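Local coordinates for protein serine racemase (Enterococcus faecalis, PDB 4ECL) that belongs to the alanine racemase family and, in its cytoplasmic part, joins a TIM-barrel domain to a C-terminal domain built largely of beta strands, at residues A64-G69 against G85-S90; T51-E54 against S60-V63; P307-I312 against A318-D323. All blocks are in the same frame, centred on the assembly; numbering follows the deposited sequence.

Interaction 1: residues A64-G69 against G85-S90; sequences ATIDEG and GYTSPS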
loop_
_atom_site.group_PDB
_atom_site.type_symbol
_atom_site.label_atom_id
_atom_site.label_comp_id
_atom_site.label_asym_id
_atom_site.label_seq_id
_atom_site.Cartn_x
_atom_site.Cartn_y
_atom_site.Cartn_z
ATOM N N ALA A 64 -6.625 -12.609 8.355
ATOM C CA ALA A 64 -7.221 -11.532 9.146
ATOM C C ALA A 64 -8.734 -11.452 8.995
ATOM O O ALA A 64 -9.434 -11.030 9.918
ATOM C CB ALA A 64 -6.595 -10.182 8.787
ATOM N N THR A 65 -9.237 -11.812 7.817
ATOM C CA THR A 65 -10.638 -11.569 7.497
ATOM C C THR A 65 -11.256 -12.749 6.776
ATOM O O THR A 65 -10.547 -13.553 6.186
ATOM C CB THR A 65 -10.808 -10.344 6.575
ATOM O OG1 THR A 65 -10.378 -10.685 5.252
ATOM C CG2 THR A 65 -10.005 -9.142 7.089
ATOM N N ILE A 66 -12.584 -12.843 6.821
ATOM C CA ILE A 66 -13.307 -13.897 6.118
ATOM C C ILE A 66 -13.065 -13.852 4.602
ATOM O O ILE A 66 -13.039 -14.892 3.942
ATOM C CB ILE A 66 -14.826 -13.836 6.399
ATOM C CG1 ILE A 66 -15.529 -15.048 5.781
ATOM C CG2 ILE A 66 -15.430 -12.521 5.871
ATOM C CD1 ILE A 66 -16.979 -15.186 6.189
ATOM N N ASP A 67 -12.877 -12.656 4.049
ATOM C CA ASP A 67 -12.639 -12.539 2.605
ATOM C C ASP A 67 -11.287 -13.127 2.191
ATOM O O ASP A 67 -11.154 -13.712 1.114
ATOM C CB ASP A 67 -12.794 -11.096 2.146
ATOM C CG ASP A 67 -14.169 -10.546 2.464
ATOM O OD1 ASP A 67 -15.100 -10.796 1.674
ATOM O OD2 ASP A 67 -14.320 -9.908 3.526
ATOM N N GLU A 68 -10.289 -12.977 3.047
ATOM C CA GLU A 68 -9.035 -13.693 2.851
ATOM C C GLU A 68 -9.248 -15.197 2.927
ATOM O O GLU A 68 -8.742 -15.937 2.091
ATOM C CB GLU A 68 -8.000 -13.244 3.872
ATOM C CG GLU A 68 -7.480 -11.854 3.577
ATOM C CD GLU A 68 -6.521 -11.376 4.631
ATOM O OE1 GLU A 68 -6.523 -11.967 5.726
ATOM O OE2 GLU A 68 -5.767 -10.416 4.370
ATOM N N GLY A 69 -10.009 -15.644 3.921
ATOM C CA GLY A 69 -10.301 -17.061 4.086
ATOM C C GLY A 69 -11.029 -17.676 2.897
ATOM O O GLY A 69 -10.683 -18.766 2.432
ATOM N N GLY A 85 -9.678 -12.045 13.132
ATOM C CA GLY A 85 -10.414 -10.847 13.505
ATOM C C GLY A 85 -11.925 -10.987 13.409
ATOM O O GLY A 85 -12.450 -12.079 13.182
ATOM N N TYR A 86 -12.627 -9.871 13.577
ATOM C CA TYR A 86 -14.082 -9.869 13.553
ATOM C C TYR A 86 -14.620 -10.378 12.225
ATOM O O TYR A 86 -14.065 -10.078 11.181
ATOM C CB TYR A 86 -14.586 -8.446 13.809
ATOM C CG TYR A 86 -16.045 -8.200 13.485
ATOM C CD1 TYR A 86 -16.434 -7.771 12.221
ATOM C CD2 TYR A 86 -17.031 -8.359 14.455
ATOM C CE1 TYR A 86 -17.765 -7.526 11.925
ATOM C CE2 TYR A 86 -18.369 -8.116 14.168
ATOM C CZ TYR A 86 -18.727 -7.698 12.901
ATOM O OH TYR A 86 -20.052 -7.451 12.602
ATOM N N THR A 87 -15.699 -11.152 12.267
ATOM C CA THR A 87 -16.466 -11.428 11.058
ATOM C C THR A 87 -17.926 -11.135 11.344
ATOM O O THR A 87 -18.481 -11.675 12.295
ATOM C CB THR A 87 -16.350 -12.887 10.622
ATOM O OG1 THR A 87 -14.995 -13.171 10.260
ATOM C CG2 THR A 87 -17.259 -13.178 9.433
ATOM N N SER A 88 -18.542 -10.275 10.536
ATOM C CA SER A 88 -19.966 -9.981 10.672
ATOM C C SER A 88 -20.802 -11.253 10.766
ATOM O O SER A 88 -20.733 -12.111 9.898
ATOM C CB SER A 88 -20.462 -9.126 9.498
ATOM O OG SER A 88 -21.831 -8.781 9.684
ATOM N N PRO A 89 -21.605 -11.377 11.827
ATOM C CA PRO A 89 -22.443 -12.570 11.972
ATOM C C PRO A 89 -23.399 -12.751 10.798
ATOM O O PRO A 89 -23.914 -13.850 10.584
ATOM C CB PRO A 89 -23.217 -12.294 13.263
ATOM C CG PRO A 89 -22.295 -11.426 14.057
ATOM C CD PRO A 89 -21.665 -10.517 13.021
ATOM N N SER A 90 -23.620 -11.686 10.036
ATOM C CA SER A 90 -24.508 -11.751 8.886
ATOM C C SER A 90 -23.905 -12.620 7.798
ATOM O O SER A 90 -24.578 -12.971 6.829
ATOM C CB SER A 90 -24.796 -10.350 8.336
ATOM O OG SER A 90 -23.628 -9.757 7.793
HETATM O O HOH W 1 -13.738 -11.219 8.693
#

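Interaction 2: residues T51-E54 against S60-V63; sequences TYLE and SFAV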
loop_
_atom_site.group_PDB
_atom_site.type_symbol
_atom_site.label_atom_id
_atom_site.label_comp_id
_atom_site.label_asym_id
_atom_site.label_seq_id
_atom_site.Cartn_x
_atom_site.Cartn_y
_atom_site.Cartn_z
ATOM N N THR A 51 -0.571 -21.868 -1.461
ATOM C CA THR A 51 -0.630 -23.120 -2.218
ATOM C C THR A 51 0.664 -23.930 -2.035
ATOM O O THR A 51 0.631 -25.156 -1.869
ATOM C CB THR A 51 -0.906 -22.884 -3.714
ATOM O OG1 THR A 51 0.096 -22.018 -4.243
ATOM C CG2 THR A 51 -2.272 -22.239 -3.912
ATOM N N TYR A 52 1.804 -23.238 -2.036
ATOM C CA TYR A 52 3.082 -23.915 -1.840
ATOM C C TYR A 52 3.209 -24.468 -0.410
ATOM O O TYR A 52 3.684 -25.591 -0.208
ATOM C CB TYR A 52 4.266 -22.994 -2.178
ATOM C CG TYR A 52 5.601 -23.713 -2.178
ATOM C CD1 TYR A 52 5.975 -24.515 -3.248
ATOM C CD2 TYR A 52 6.482 -23.604 -1.099
ATOM C CE1 TYR A 52 7.183 -25.179 -3.254
ATOM C CE2 TYR A 52 7.700 -24.271 -1.100
ATOM C CZ TYR A 52 8.042 -25.056 -2.181
ATOM O OH TYR A 52 9.244 -25.724 -2.205
ATOM N N LEU A 53 2.780 -23.682 0.574
ATOM C CA LEU A 53 2.812 -24.129 1.964
ATOM C C LEU A 53 2.010 -25.405 2.158
ATOM O O LEU A 53 2.471 -26.345 2.814
ATOM C CB LEU A 53 2.292 -23.046 2.899
ATOM C CG LEU A 53 3.221 -21.843 3.046
ATOM C CD1 LEU A 53 2.627 -20.803 4.004
ATOM C CD2 LEU A 53 4.613 -22.296 3.483
ATOM N N GLU A 54 0.804 -25.435 1.597
ATOM C CA GLU A 54 -0.008 -26.646 1.657
ATOM C C GLU A 54 0.669 -27.790 0.901
ATOM O O GLU A 54 0.586 -28.953 1.304
ATOM C CB GLU A 54 -1.414 -26.395 1.115
ATOM C CG GLU A 54 -2.346 -27.583 1.287
ATOM C CD GLU A 54 -3.817 -27.202 1.148
ATOM O OE1 GLU A 54 -4.483 -26.991 2.184
ATOM O OE2 GLU A 54 -4.310 -27.125 0.007
ATOM N N SER A 60 -2.344 -25.834 8.465
ATOM C CA SER A 60 -3.064 -24.853 9.272
ATOM C C SER A 60 -2.686 -23.417 8.886
ATOM O O SER A 60 -1.500 -23.071 8.838
ATOM C CB SER A 60 -2.771 -25.095 10.754
ATOM O OG SER A 60 -3.669 -24.385 11.580
ATOM N N PHE A 61 -3.694 -22.585 8.621
ATOM C CA PHE A 61 -3.477 -21.197 8.185
ATOM C C PHE A 61 -4.314 -20.196 8.991
ATOM O O PHE A 61 -5.424 -20.509 9.430
ATOM C CB PHE A 61 -3.779 -21.043 6.679
ATOM C CG PHE A 61 -2.934 -21.930 5.815
ATOM C CD1 PHE A 61 -1.674 -21.527 5.418
ATOM C CD2 PHE A 61 -3.373 -23.196 5.464
ATOM C CE1 PHE A 61 -0.875 -22.364 4.662
ATOM C CE2 PHE A 61 -2.583 -24.039 4.711
ATOM C CZ PHE A 61 -1.332 -23.622 4.305
ATOM N N ALA A 62 -3.762 -18.999 9.181
ATOM C CA ALA A 62 -4.461 -17.894 9.831
ATOM C C ALA A 62 -4.579 -16.718 8.856
ATOM O O ALA A 62 -3.609 -16.373 8.179
ATOM C CB ALA A 62 -3.704 -17.461 11.064
ATOM N N VAL A 63 -5.761 -16.106 8.785
ATOM C CA VAL A 63 -5.963 -14.912 7.969
ATOM C C VAL A 63 -6.607 -13.847 8.831
ATOM O O VAL A 63 -7.086 -14.145 9.925
ATOM C CB VAL A 63 -6.899 -15.187 6.793
ATOM C CG1 VAL A 63 -6.176 -15.979 5.718
ATOM C CG2 VAL A 63 -8.129 -15.931 7.273
#

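Interaction 3: residues P307-I312 against A318-D323; sequences PIVGKI and AVDVTD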
loop_
_atom_site.group_PDB
_atom_site.type_symbol
_atom_site.label_atom_id
_atom_site.label_comp_id
_atom_site.label_asym_id
_atom_site.label_seq_id
_atom_site.Cartn_x
_atom_site.Cartn_y
_atom_site.Cartn_z
ATOM N N PRO A 307 22.862 4.812 -5.119
ATOM C CA PRO A 307 22.038 5.608 -4.201
ATOM C C PRO A 307 20.842 6.223 -4.924
ATOM O O PRO A 307 20.952 6.638 -6.076
ATOM C CB PRO A 307 22.988 6.713 -3.732
ATOM C CG PRO A 307 24.363 6.207 -4.033
ATOM C CD PRO A 307 24.230 5.337 -5.237
ATOM N N ILE A 308 19.701 6.255 -4.253
ATOM C CA ILE A 308 18.531 6.901 -4.810
ATOM C C ILE A 308 18.764 8.408 -4.841
ATOM O O ILE A 308 19.214 8.997 -3.856
ATOM C CB ILE A 308 17.287 6.573 -3.990
ATOM C CG1 ILE A 308 17.084 5.054 -3.949
ATOM C CG2 ILE A 308 16.077 7.285 -4.574
ATOM C CD1 ILE A 308 16.031 4.603 -2.963
ATOM N N VAL A 309 18.481 9.030 -5.981
ATOM C CA VAL A 309 18.691 10.465 -6.129
ATOM C C VAL A 309 17.358 11.196 -6.309
ATOM O O VAL A 309 16.486 10.752 -7.063
ATOM C CB VAL A 309 19.669 10.781 -7.282
ATOM C CG1 VAL A 309 21.011 10.118 -7.021
ATOM C CG2 VAL A 309 19.115 10.299 -8.602
ATOM N N GLY A 310 17.194 12.295 -5.577
ATOM C CA GLY A 310 15.977 13.085 -5.634
ATOM C C GLY A 310 14.826 12.410 -4.910
ATOM O O GLY A 310 15.009 11.383 -4.249
ATOM N N LYS A 311 13.634 12.980 -5.045
ATOM C CA LYS A 311 12.450 12.428 -4.395
ATOM C C LYS A 311 11.946 11.207 -5.153
ATOM O O LYS A 311 12.130 11.097 -6.377
ATOM C CB LYS A 311 11.344 13.479 -4.319
ATOM C CG LYS A 311 11.815 14.839 -3.832
ATOM C CD LYS A 311 12.356 14.756 -2.406
ATOM C CE LYS A 311 11.245 14.503 -1.386
ATOM N NZ LYS A 311 11.736 14.527 0.030
ATOM N N ILE A 312 11.330 10.285 -4.421
ATOM C CA ILE A 312 10.687 9.126 -5.019
ATOM C C ILE A 312 9.305 9.523 -5.510
ATOM O O ILE A 312 8.546 10.146 -4.785
ATOM C CB ILE A 312 10.571 7.972 -4.014
ATOM C CG1 ILE A 312 11.969 7.521 -3.576
ATOM C CG2 ILE A 312 9.791 6.815 -4.626
ATOM C CD1 ILE A 312 11.977 6.367 -2.587
ATOM N N ALA A 318 14.855 7.562 -9.338
ATOM C CA ALA A 318 16.140 7.679 -10.005
ATOM C C ALA A 318 17.300 7.228 -9.111
ATOM O O ALA A 318 17.321 7.514 -7.912
ATOM C CB ALA A 318 16.353 9.112 -10.461
ATOM N N VAL A 319 18.267 6.529 -9.693
ATOM C CA VAL A 319 19.454 6.138 -8.936
ATOM C C VAL A 319 20.735 6.533 -9.645
ATOM O O VAL A 319 20.762 6.737 -10.864
ATOM C CB VAL A 319 19.484 4.639 -8.617
ATOM C CG1 VAL A 319 18.318 4.262 -7.689
ATOM C CG2 VAL A 319 19.447 3.833 -9.888
ATOM N N ASP A 320 21.803 6.637 -8.865
ATOM C CA ASP A 320 23.086 7.119 -9.359
ATOM C C ASP A 320 23.937 5.943 -9.816
ATOM O O ASP A 320 24.327 5.111 -9.006
ATOM C CB ASP A 320 23.787 7.847 -8.218
ATOM C CG ASP A 320 24.938 8.694 -8.682
ATOM O OD1 ASP A 320 25.430 8.486 -9.813
ATOM O OD2 ASP A 320 25.354 9.573 -7.900
ATOM N N VAL A 321 24.227 5.862 -11.109
ATOM C CA VAL A 321 25.056 4.766 -11.621
ATOM C C VAL A 321 26.376 5.260 -12.203
ATOM O O VAL A 321 27.004 4.573 -13.013
ATOM C CB VAL A 321 24.295 3.887 -12.642
ATOM C CG1 VAL A 321 23.156 3.142 -11.943
ATOM C CG2 VAL A 321 23.759 4.726 -13.787
ATOM N N THR A 322 26.794 6.446 -11.762
ATOM C CA THR A 322 28.034 7.064 -12.222
ATOM C C THR A 322 29.238 6.116 -12.125
ATOM O O THR A 322 30.123 6.134 -12.983
ATOM C CB THR A 322 28.333 8.371 -11.448
ATOM O OG1 THR A 322 27.181 9.222 -11.470
ATOM C CG2 THR A 322 29.515 9.116 -12.075
ATOM N N ASP A 323 29.258 5.275 -11.096
ATOM C CA ASP A 323 30.384 4.369 -10.885
ATOM C C ASP A 323 30.046 2.908 -11.190
ATOM O O ASP A 323 30.674 1.998 -10.649
ATOM C CB ASP A 323 30.904 4.480 -9.448
ATOM C CG ASP A 323 31.204 5.911 -9.040
ATOM O OD1 ASP A 323 31.438 6.752 -9.928
ATOM O OD2 ASP A 323 31.201 6.199 -7.824
HETATM O O HOH W 2 14.286 9.734 -7.619
#

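Interaction 1: residues A64-G69 against G85-S90
Just past the C-terminal ends of two neighbouring strands of the TIM barrel, 60-63 and 80-83, Ala64 and Ile66 meet Gly85 and Thr87. The direct polar link is modest: Gly85 N gives a weak hydrogen bond to Ala64 O, 3.4 Å long and bent to 129° at the hydrogen. A water bridges the segments further along, accepting from Ile66 N at 2.7 Å and donating to Tyr86 O at 2.8 Å, which connects the first amide of helix 66-74 to the loop 85-90.

That helix starts with a capping box. Thr65 OG1 receives Glu68 N at 3.2 Å in a nearly straight bond (166°), and Thr65 N returns a weak bond to Glu68 OE1. The same carboxylate oxygen takes a further, shorter bond from Ala64 N at 2.7 Å, approached almost along its C-O axis. Glu68 OE2 is used as well, by Ala39 N and by Arg367 of the second subunit, which ties the box to the dimer interface.

The apolar touch lies two residues further along each segment, between Ile66 and Thr87. Ile66 turns CG1 away from its own backbone N (chi1 -173°) and stays extended, which brings CD1 to 3.8 Å from Thr87 CG2; Ile66 CB lies against the same methyl at 3.9 Å. The two side chains cross at about a right angle. The methyl of Thr87 meets Ile66 while its OG1 bonds to Gln102, whose NE2 also holds Gly85 O. Leu95 of helix 92-97 packs on both Ile66 and Thr87.

Interaction 2: residues T51-E54 against S60-V63
Phe61 presents the edge of its ring, not a face, to the helix segment 51-54, and Leu53 and Glu54 receive that edge. Leu53 CB lies in the plane of the ring, 3.7 Å from Phe61 CE1 and slightly further from CZ, so the aromatic rim is pressed against the root of the leucine side chain close to the helix backbone. The backbone joins in directly: Glu54 N, also near the ring plane, is 3.9 Å from Phe61 CZ. No hydrogen bond crosses between the segments; the contact is one of van der Waals fit, small in area but buried.

The leucine and the phenylalanine run slantwise to one another. In Phe61, CG sits beside the backbone N and opposite the carbonyl carbon (chi1 -59°), a setting that carries the ring off the strand toward the helix. Leu53 has the same choice of first torsion, and its extended second torsion sends CD1 onward to meet the rim, with Leu53 CD1 3.9 Å from Phe61 CE1. CB and CD1 of one leucine thus both meet the same ring carbon from the helix side, close to the ring plane.

Glu54 contributes its beta carbon, 4.2 Å from Phe61 CZ, while its polar end leaves the apolar patch: OE1 accepts from both the hydroxyl of Ser79 and the backbone N of Ser78, in the turn leading to the next strand.

In the barrel this is a beta-alpha-beta crossover, in which helix 46-55 lies on the route from strand 32-36 to its parallel neighbour 60-63. Leu53 and Phe61 both touch Ala35 of strand 32-36, Leu53 reaches Leu16 and Val20 of helix 13-25, and Phe61 exchanges backbone hydrogen bonds with Glu80 and Leu82 along strand 80-83.

Interaction 3: residues P307-I312 against A318-D323
Two backbone hydrogen bonds join Pro307 and Val309 to the opposite strand. Asp320 N donates to Pro307 O at 2.9 Å, and Val309 N to Ala318 O at 2.7 Å, the second almost straight (172°). Between them sits Ile308 opposite Val319, an antiparallel non-hydrogen-bonded pair whose alpha carbons are 4.3 Å apart, with a CA-H...O contact from each side. In Asp320, CG stands anti to the backbone N (chi1 -165°), placing OD1 to accept from Thr322 N and Thr322 OG1; the former bond makes an Asx turn where the strand ends.

Further along, a water takes over. It accepts from Ala318 N at 2.8 Å and donates to Val309 O and Lys311 O, bridging the two segments past the last direct bond. Here Val309 O and Ala318 O lie close together without a hydrogen bond, both being acceptors. Lys311 O also receives Arg132 of the second subunit, which packs on Ala318 too. The strands belong to a beta hairpin of the C-terminal domain, 304-309 with 317-320, antiparallel but strongly twisted, the axes of the short segments 307-309 and 318-320 making 129°.

On one face Ile308 CG1 meets Val319 CG1 at 4.0 Å, the side chains slanting past each other; Val319 also touches Val299 and Ile301 of strand 298-301. On the other, the two methyls of Val309 go separate ways: CG2 touches Ala318 CB at 3.5 Å and CG1 reaches Asp320 CB at 3.8 Å. Ile277 of strand 275-280 touches both Val309 and Ala318. Asp320 CB also lies 3.9 Å from Pro307 CD.

Overall arrangement
Along the chain, interaction 2 closes before interaction 1 opens, and interaction 3 comes much later. The first two share the TIM-barrel domain, with centres about 17 Å apart, and touch: strand 60-63 leads, after two residues, into helix 66-74, and Val63 CB packs at 3.4 Å on Glu68 OE1. Interaction 2 packs the strand on the helix before it, and interaction 1 joins the start of the helix after it to the loop that follows strand 80-83. Residues 307-323 lie in the C-terminal domain, across the chain's centre, centred about 43 Å from interaction 1 and 39 Å from interaction 2. Interactions 1 and 3 both reach the second subunit, so both domains contribute to the dimer interface.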